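Local coordinates for protein MGS-M4 (Unidentified, PDB 4Q3M) that probably acts as an NAD(P)H-dependent oxidoreductase of the aldo-keto reductase family, although its natural substrate is unknown, at residues S116-R119 / A120-L124. Residues are numbered along the deposited sequence; the frame is centred on the assembly and turned at random.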
# COMPACT_ATOMS: atom_id res chain seq x y z
N SER A 116 1.03 7.65 21.67
CA SER A 116 0.16 8.10 22.76
C SER A 116 -0.91 7.07 23.07
O SER A 116 -1.25 6.82 24.22
CB SER A 116 -0.49 9.44 22.42
OG SER A 116 -1.28 9.91 23.49
N THR A 117 -1.44 6.47 22.01
CA THR A 117 -2.41 5.39 22.13
C THR A 117 -1.79 4.14 22.74
O THR A 117 -2.39 3.49 23.60
CB THR A 117 -3.00 5.03 20.77
OG1 THR A 117 -3.70 6.16 20.23
CG2 THR A 117 -3.91 3.84 20.89
N TYR A 118 -0.59 3.81 22.29
CA TYR A 118 0.08 2.60 22.72
C TYR A 118 0.53 2.70 24.18
O TYR A 118 0.56 1.70 24.89
CB TYR A 118 1.28 2.30 21.82
CG TYR A 118 1.75 0.88 21.89
CD1 TYR A 118 1.12 -0.12 21.16
CD2 TYR A 118 2.82 0.52 22.70
CE1 TYR A 118 1.55 -1.43 21.23
CE2 TYR A 118 3.26 -0.78 22.77
CZ TYR A 118 2.62 -1.76 22.04
OH TYR A 118 3.05 -3.06 22.11
N ARG A 119 0.87 3.91 24.61
CA ARG A 119 1.22 4.15 26.01
C ARG A 119 0.04 3.79 26.90
O ARG A 119 0.22 3.28 28.01
CB ARG A 119 1.62 5.61 26.23
CG ARG A 119 3.03 5.95 25.77
CD ARG A 119 4.07 5.34 26.69
NE ARG A 119 5.43 5.72 26.29
CZ ARG A 119 6.21 4.97 25.52
NH1 ARG A 119 5.78 3.80 25.06
NH2 ARG A 119 7.43 5.39 25.20
N ALA A 120 -1.17 4.05 26.41
CA ALA A 120 -2.38 3.67 27.12
C ALA A 120 -2.56 2.16 27.10
O ALA A 120 -3.00 1.57 28.08
CB ALA A 120 -3.59 4.36 26.51
N PHE A 121 -2.21 1.53 25.97
CA PHE A 121 -2.22 0.08 25.87
C PHE A 121 -1.27 -0.52 26.90
O PHE A 121 -1.60 -1.51 27.56
CB PHE A 121 -1.81 -0.39 24.47
CG PHE A 121 -2.89 -0.27 23.43
CD1 PHE A 121 -3.92 0.65 23.56
CD2 PHE A 121 -2.89 -1.10 22.32
CE1 PHE A 121 -4.90 0.75 22.59
CE2 PHE A 121 -3.88 -1.01 21.36
CZ PHE A 121 -4.88 -0.08 21.49
N GLU A 122 -0.10 0.09 27.03
CA GLU A 122 0.92 -0.38 27.95
C GLU A 122 0.47 -0.26 29.41
O GLU A 122 0.77 -1.13 30.23
CB GLU A 122 2.22 0.40 27.74
CG GLU A 122 2.92 0.09 26.43
CD GLU A 122 4.17 0.92 26.21
OE1 GLU A 122 4.22 2.06 26.73
OE2 GLU A 122 5.09 0.44 25.53
N THR A 123 -0.24 0.81 29.72
CA THR A 123 -0.79 1.00 31.06
C THR A 123 -1.80 -0.09 31.38
O THR A 123 -1.80 -0.66 32.47
CB THR A 123 -1.46 2.38 31.22
OG1 THR A 123 -0.48 3.42 31.02
CG2 THR A 123 -2.06 2.53 32.60
N LEU A 124 -2.66 -0.39 30.40
CA LEU A 124 -3.67 -1.43 30.56
C LEU A 124 -3.03 -2.81 30.68
O LEU A 124 -3.53 -3.67 31.41
CB LEU A 124 -4.64 -1.41 29.37
CG LEU A 124 -5.48 -0.14 29.21
CD1 LEU A 124 -6.15 -0.11 27.85
CD2 LEU A 124 -6.51 -0.03 30.32
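Arg119 and Glu122 form a salt bridge three residues apart on one face of helix 111-126, which links strands 102-105 and 133-136 of the barrel. The two side chains run alongside each other, and Arg119 NH1 gives a bent hydrogen bond to Glu122 OE1 at 2.9 Å. OE1 accepts on its syn side; the guanidinium and carboxylate planes are nearly parallel (4° apart) but stepped, so NH1 stands 30° out of the carboxylate plane. The bend of the arginine at chi2 (-72°) carries its guanidinium over toward the glutamate. Glu122 OE2 meets the edge of the Tyr118 ring, 3.5 Å from CE2, and accepts hydrogen bonds from the backbone N-H groups of Lys151 and Ile152. Tyr118 OH hydrogen-bonds to Ile152 O, and Arg119 NH2 to Asn149 O, so three side chains grip the end of helix 140-149 and the loop after it. With an alanine in place of Glu122, Arg119 NH1 would probably be left without its carboxylate mate and the Lys151 and Ile152 amides without this acceptor. On the barrel-facing side, Thr117 CG2 packs 3.7 Å from Phe121 CE1, and the Phe121 ring meets that of Tyr103. Phe121 N to Thr117 O (3.1 Å) and Glu122 N to Tyr118 O (2.8 Å) are i to i+4 alpha-helical hydrogen bonds. The arrangement is that of an outer helix in a beta-alpha-beta crossover of the TIM barrel, the fold of aldo-keto reductases.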